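Local structure of Non-structural protein NS2 (Bluetongue virus, 1UTY) at residues I75-T80 with V84-E89. The protein binds single-stranded RNA, and this chain is its N-terminal RNA-binding domain. Residues are numbered along the deposited sequence; the frame is centred on the assembly and turned at random.
Sequences ISLMLT and VEATTE
Ser76 and Thr87 exchange two backbone hydrogen bonds, the straighter running from Ser76 N to Thr87 O (2.8 Å, 166° at the hydrogen); Met78 and Glu85 form the second such pair, with Met78 N 2.8 Å from Glu85 O. Between and beyond them lie the non-hydrogen-bonded pairs Leu77–Ala86 and Leu79–Val84, whose side chains lie on the face opposite Ser76, Met78, Glu85 and Thr87. There Leu77 brings its CD2 branch to within 3.8 Å of Ala86 CB. Leu79 and Val84 run side by side in the same direction, CD2 to CG2 at 3.9 Å. Ile12 of strand 10-15 and Ile37 of strand 34-39 also pack against Leu77. On the Ser76 face, Thr87 CG2 meets Ser76 CB at 4.1 Å, while OG1, held anti to the Thr87 nitrogen (chi1 -173°), accepts from Glu89 N in an ST turn at the strand's end. One water links Ser76 OG (2.8 Å) to Glu89 O; Arg67 NE also bonds that hydroxyl. Met78 bends away at chi2 toward Trp94, whereas extended Glu85 reaches Tyr131 OH through OE1. With strand axes at 171°, this is an antiparallel beta hairpin, joining strand 73-79 to 84-87, an outermost strand of the mixed sheet within this chain.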
ATOM      1  N   ILE A  75      -1.367   1.471  -9.548  1.00 23.61           N
ATOM      2  CA  ILE A  75      -0.317   1.360 -10.565  1.00 22.91           C
ATOM      3  C   ILE A  75       0.867   0.542 -10.039  1.00 22.31           C
ATOM      4  O   ILE A  75       1.503   0.935  -9.067  1.00 21.84           O
ATOM      5  CB  ILE A  75       0.151   2.763 -11.029  1.00 23.08           C
ATOM      6  CG1 ILE A  75      -1.053   3.657 -11.346  1.00 23.47           C
ATOM      7  CG2 ILE A  75       1.031   2.647 -12.268  1.00 21.83           C
ATOM      8  CD1 ILE A  75      -1.115   4.928 -10.536  1.00 24.19           C
ATOM      9  N   SER A  76       1.152  -0.589 -10.679  1.00 21.73           N
ATOM     10  CA  SER A  76       2.224  -1.475 -10.222  1.00 22.21           C
ATOM     11  C   SER A  76       3.429  -1.355 -11.135  1.00 22.33           C
ATOM     12  O   SER A  76       3.306  -1.516 -12.349  1.00 22.59           O
ATOM     13  CB  SER A  76       1.776  -2.939 -10.192  1.00 21.95           C
ATOM     14  OG  SER A  76       0.617  -3.101  -9.406  1.00 23.11           O
ATOM     15  N   LEU A  77       4.594  -1.099 -10.552  1.00 22.02           N
ATOM     16  CA  LEU A  77       5.784  -0.847 -11.349  1.00 22.11           C
ATOM     17  C   LEU A  77       6.978  -1.660 -10.867  1.00 22.22           C
ATOM     18  O   LEU A  77       7.282  -1.710  -9.661  1.00 22.32           O
ATOM     19  CB  LEU A  77       6.143   0.634 -11.337  1.00 21.79           C
ATOM     20  CG  LEU A  77       5.086   1.646 -11.757  1.00 22.19           C
ATOM     21  CD1 LEU A  77       4.445   2.285 -10.497  1.00 21.34           C
ATOM     22  CD2 LEU A  77       5.717   2.697 -12.658  1.00 19.11           C
ATOM     23  N   MET A  78       7.638  -2.303 -11.822  1.00 21.88           N
ATOM     24  CA  MET A  78       8.944  -2.895 -11.585  1.00 22.05           C
ATOM     25  C   MET A  78      10.015  -1.978 -12.155  1.00 22.07           C
ATOM     26  O   MET A  78      10.117  -1.808 -13.374  1.00 21.93           O
ATOM     27  CB  MET A  78       9.034  -4.269 -12.237  1.00 22.26           C
ATOM     28  CG  MET A  78       8.108  -5.308 -11.651  1.00 22.02           C
ATOM     29  SD  MET A  78       8.359  -5.550  -9.877  1.00 23.26           S
ATOM     30  CE  MET A  78       7.290  -6.909  -9.646  1.00 20.37           C
ATOM     31  N   LEU A  79      10.800  -1.365 -11.278  1.00 22.24           N
ATOM     32  CA  LEU A  79      11.905  -0.516 -11.733  1.00 22.35           C
ATOM     33  C   LEU A  79      13.206  -1.212 -11.446  1.00 22.66           C
ATOM     34  O   LEU A  79      13.575  -1.375 -10.273  1.00 23.54           O
ATOM     35  CB  LEU A  79      11.870   0.864 -11.058  1.00 21.74           C
ATOM     36  CG  LEU A  79      10.522   1.594 -11.082  1.00 22.01           C
ATOM     37  CD1 LEU A  79      10.625   2.923 -10.343  1.00 20.39           C
ATOM     38  CD2 LEU A  79       9.980   1.785 -12.547  1.00 20.60           C
ATOM     39  N   THR A  80      13.892  -1.654 -12.495  1.00 22.55           N
ATOM     40  CA  THR A  80      15.174  -2.303 -12.300  1.00 23.21           C
ATOM     41  C   THR A  80      16.277  -1.420 -12.840  1.00 23.85           C
ATOM     42  O   THR A  80      15.981  -0.371 -13.421  1.00 24.63           O
ATOM     43  CB  THR A  80      15.222  -3.727 -12.943  1.00 22.95           C
ATOM     44  OG1 THR A  80      15.278  -3.612 -14.365  1.00 22.67           O
ATOM     45  CG2 THR A  80      13.933  -4.506 -12.658  1.00 22.80           C
ATOM     46  N   VAL A  84      12.066  -1.217 -17.101  1.00 22.26           N
ATOM     47  CA  VAL A  84      10.865  -0.751 -16.427  1.00 22.18           C
ATOM     48  C   VAL A  84       9.688  -1.568 -16.958  1.00 21.72           C
ATOM     49  O   VAL A  84       9.595  -1.813 -18.157  1.00 21.22           O
ATOM     50  CB  VAL A  84      10.621   0.781 -16.615  1.00 21.92           C
ATOM     51  CG1 VAL A  84      10.905   1.206 -18.042  1.00 23.56           C
ATOM     52  CG2 VAL A  84       9.208   1.136 -16.310  1.00 22.00           C
ATOM     53  N   GLU A  85       8.807  -1.985 -16.047  1.00 21.45           N
ATOM     54  CA  GLU A  85       7.577  -2.665 -16.392  1.00 21.27           C
ATOM     55  C   GLU A  85       6.432  -2.113 -15.545  1.00 21.36           C
ATOM     56  O   GLU A  85       6.587  -1.903 -14.338  1.00 21.91           O
ATOM     57  CB  GLU A  85       7.724  -4.173 -16.223  1.00 21.06           C
ATOM     58  CG  GLU A  85       6.838  -4.962 -17.161  1.00 22.01           C
ATOM     59  CD  GLU A  85       6.980  -6.468 -17.048  1.00 23.83           C
ATOM     60  OE1 GLU A  85       7.738  -6.989 -16.189  1.00 23.89           O
ATOM     61  OE2 GLU A  85       6.316  -7.148 -17.855  1.00 25.11           O
ATOM     62  N   ALA A  86       5.285  -1.856 -16.166  1.00 20.78           N
ATOM     63  CA  ALA A  86       4.195  -1.223 -15.416  1.00 20.65           C
ATOM     64  C   ALA A  86       2.785  -1.577 -15.889  1.00 20.72           C
ATOM     65  O   ALA A  86       2.557  -1.992 -17.040  1.00 20.40           O
ATOM     66  CB  ALA A  86       4.376   0.293 -15.343  1.00 20.42           C
ATOM     67  N   THR A  87       1.841  -1.421 -14.973  1.00 20.67           N
ATOM     68  CA  THR A  87       0.475  -1.786 -15.254  1.00 20.59           C
ATOM     69  C   THR A  87      -0.497  -1.170 -14.270  1.00 21.27           C
ATOM     70  O   THR A  87      -0.181  -0.903 -13.092  1.00 22.07           O
ATOM     71  CB  THR A  87       0.319  -3.313 -15.306  1.00 19.95           C
ATOM     72  OG1 THR A  87      -0.995  -3.641 -15.737  1.00 19.54           O
ATOM     73  CG2 THR A  87       0.390  -3.915 -13.921  1.00 20.13           C
ATOM     74  N   THR A  88      -1.696  -1.003 -14.784  1.00 21.05           N
ATOM     75  CA  THR A  88      -2.792  -0.365 -14.116  1.00 21.92           C
ATOM     76  C   THR A  88      -3.734  -1.446 -13.594  1.00 22.33           C
ATOM     77  O   THR A  88      -4.703  -1.167 -12.891  1.00 22.47           O
ATOM     78  CB  THR A  88      -3.453   0.528 -15.174  1.00 21.82           C
ATOM     79  OG1 THR A  88      -3.138   1.900 -14.893  1.00 23.08           O
ATOM     80  CG2 THR A  88      -4.920   0.436 -15.150  1.00 22.33           C
ATOM     81  N   GLU A  89      -3.426  -2.692 -13.933  1.00 22.22           N
ATOM     82  CA  GLU A  89      -4.248  -3.809 -13.525  1.00 22.91           C
ATOM     83  C   GLU A  89      -3.574  -4.682 -12.451  1.00 22.95           C
ATOM     84  O   GLU A  89      -2.420  -4.420 -12.045  1.00 22.44           O
ATOM     85  CB  GLU A  89      -4.661  -4.595 -14.764  1.00 23.12           C
ATOM     86  CG  GLU A  89      -5.666  -3.791 -15.578  1.00 26.70           C
ATOM     87  CD  GLU A  89      -6.085  -4.444 -16.870  1.00 30.45           C
ATOM     88  OE1 GLU A  89      -6.439  -5.644 -16.866  1.00 33.72           O
ATOM     89  OE2 GLU A  89      -6.080  -3.739 -17.894  1.00 32.65           O
TER
HETATM   90  O   HOH W   1      -1.788  -2.315 -10.669  1.00 33.48           O